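Putative hydrolase (Campylobacter jejuni, PDB 3D6L) is a hexameric hot dog fold thioesterase that probably hydrolyses long-chain fatty acyl-CoA. Local coordinates at residues 38-43 against 73-78. Numbering follows the deposited sequence.
Sequences AIAARE and SKVVNV
Ala-40, on the last turns of the hot dog fold's long helix 26-42, sets its methyl against Ser-73 and Val-75, two residues of strand 68-78 whose CB atoms face the helix. The contact is thus a piece of the helix-on-sheet packing that defines this fold, with the helix as the sausage and the curved antiparallel sheet as the bun. The backbones come close here, the CA atoms of Ala-40 and Ser-73 lying 6.3 Å apart, a spacing suited to the small side chains on both sides. CB of Ala-40 points at the strand and meets CB of Ser-73 at 3.5 Å, carbon to carbon. The serine hydroxyl lies beside its own backbone N (chi1 -58°) and passes alongside the alanine methyl, leading back along the helix to the carbonyl of Ala-36, with which it makes a weak hydrogen bond. Ser-73 also touches Val-85 of the adjacent strand 82-94, while the neighbouring Ala-41 rests on Ile-83 of that strand and on Tyr-112, carrying the packing further across the sheet. Beyond Val-75 the strand carries a classic beta bulge, Val-76 and Asn-77 both facing Ser-84. Val-75 adds the rest of the strand's side of the contact through one branch: with CG1 anti to the backbone N (chi1 179°), CG2 falls beside that N and anti to the carbonyl carbon, and it is CG2 that meets the helix, 4.4 Å from CB of Ala-40 and 3.8 Å from the same residue's carbonyl O.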
loop_
_atom_site.group_PDB
_atom_site.type_symbol
_atom_site.label_atom_id
_atom_site.label_comp_id
_atom_site.label_asym_id
_atom_site.label_seq_id
_atom_site.Cartn_x
_atom_site.Cartn_y
_atom_site.Cartn_z
ATOM N N ALA A 38 16.005 -12.750 -7.784
ATOM C CA ALA A 38 16.942 -11.680 -8.120
ATOM C C ALA A 38 18.145 -11.641 -7.172
ATOM O O ALA A 38 19.296 -11.489 -7.620
ATOM C CB ALA A 38 16.229 -10.345 -8.137
ATOM N N ILE A 39 17.882 -11.791 -5.871
ATOM C CA ILE A 39 18.943 -11.870 -4.864
ATOM C C ILE A 39 19.914 -13.004 -5.186
ATOM O O ILE A 39 21.131 -12.850 -5.028
ATOM C CB ILE A 39 18.372 -12.072 -3.435
ATOM C CG1 ILE A 39 17.672 -10.799 -2.957
ATOM C CG2 ILE A 39 19.487 -12.467 -2.438
ATOM C CD1 ILE A 39 16.764 -11.025 -1.787
ATOM N N ALA A 40 19.368 -14.135 -5.638
ATOM C CA ALA A 40 20.170 -15.301 -5.996
ATOM C C ALA A 40 20.976 -15.044 -7.258
ATOM O O ALA A 40 22.156 -15.390 -7.319
ATOM C CB ALA A 40 19.297 -16.533 -6.162
ATOM N N ALA A 41 20.334 -14.438 -8.255
ATOM C CA ALA A 41 20.981 -14.111 -9.528
ATOM C C ALA A 41 22.089 -13.065 -9.377
ATOM O O ALA A 41 23.104 -13.138 -10.067
ATOM C CB ALA A 41 19.946 -13.660 -10.548
ATOM N N ARG A 42 21.894 -12.101 -8.478
ATOM C CA ARG A 42 22.907 -11.070 -8.222
ATOM C C ARG A 42 24.206 -11.603 -7.592
ATOM O O ARG A 42 25.236 -10.938 -7.660
ATOM C CB ARG A 42 22.339 -9.909 -7.402
ATOM C CG ARG A 42 21.653 -8.840 -8.241
ATOM C CD ARG A 42 21.404 -7.554 -7.446
ATOM N NE ARG A 42 20.635 -7.812 -6.227
ATOM C CZ ARG A 42 19.302 -7.863 -6.154
ATOM N NH1 ARG A 42 18.549 -7.656 -7.234
ATOM N NH2 ARG A 42 18.716 -8.113 -4.983
ATOM N N GLU A 43 24.165 -12.795 -6.994
ATOM C CA GLU A 43 25.399 -13.487 -6.598
ATOM C C GLU A 43 26.348 -13.700 -7.791
ATOM O O GLU A 43 27.568 -13.856 -7.618
ATOM C CB GLU A 43 25.088 -14.836 -5.959
ATOM C CG GLU A 43 24.652 -14.755 -4.508
ATOM C CD GLU A 43 24.056 -16.064 -4.007
ATOM O OE1 GLU A 43 23.559 -16.086 -2.852
ATOM O OE2 GLU A 43 24.064 -17.067 -4.774
ATOM N N SER A 73 16.063 -20.358 -3.233
ATOM C CA SER A 73 16.530 -20.214 -4.600
ATOM C C SER A 73 17.689 -21.131 -4.921
ATOM O O SER A 73 18.572 -21.355 -4.086
ATOM C CB SER A 73 16.950 -18.779 -4.848
ATOM O OG SER A 73 15.859 -17.917 -4.587
ATOM N N LYS A 74 17.667 -21.680 -6.133
ATOM C CA LYS A 74 18.828 -22.356 -6.677
ATOM C C LYS A 74 19.108 -21.882 -8.101
ATOM O O LYS A 74 18.272 -22.032 -8.998
ATOM C CB LYS A 74 18.669 -23.880 -6.619
ATOM C CG LYS A 74 19.943 -24.623 -7.027
ATOM C CD LYS A 74 19.899 -26.098 -6.680
ATOM C CE LYS A 74 21.003 -26.860 -7.418
ATOM N NZ LYS A 74 22.383 -26.504 -6.952
ATOM N N VAL A 75 20.286 -21.302 -8.300
ATOM C CA VAL A 75 20.738 -20.966 -9.638
ATOM C C VAL A 75 20.931 -22.273 -10.379
ATOM O O VAL A 75 21.726 -23.119 -9.991
ATOM C CB VAL A 75 22.026 -20.139 -9.638
ATOM C CG1 VAL A 75 22.467 -19.839 -11.070
ATOM C CG2 VAL A 75 21.817 -18.849 -8.861
ATOM N N VAL A 76 20.160 -22.419 -11.439
ATOM C CA VAL A 76 20.032 -23.654 -12.180
ATOM C C VAL A 76 20.908 -23.595 -13.435
ATOM O O VAL A 76 21.466 -24.607 -13.861
ATOM C CB VAL A 76 18.521 -23.882 -12.526
ATOM C CG1 VAL A 76 18.321 -24.698 -13.811
ATOM C CG2 VAL A 76 17.799 -24.512 -11.346
ATOM N N ASN A 77 21.031 -22.403 -14.013
ATOM C CA ASN A 77 21.775 -22.219 -15.248
ATOM C C ASN A 77 22.372 -20.830 -15.399
ATOM O O ASN A 77 21.778 -19.839 -14.991
ATOM C CB ASN A 77 20.880 -22.516 -16.442
ATOM C CG ASN A 77 21.610 -23.250 -17.531
ATOM O OD1 ASN A 77 21.544 -24.481 -17.611
ATOM N ND2 ASN A 77 22.345 -22.512 -18.362
ATOM N N VAL A 78 23.557 -20.773 -15.992
ATOM C CA VAL A 78 24.224 -19.510 -16.265
ATOM C C VAL A 78 24.707 -19.522 -17.706
ATOM O O VAL A 78 25.357 -20.469 -18.146
ATOM C CB VAL A 78 25.421 -19.265 -15.309
ATOM C CG1 VAL A 78 26.099 -17.946 -15.624
ATOM C CG2 VAL A 78 24.966 -19.277 -13.855
#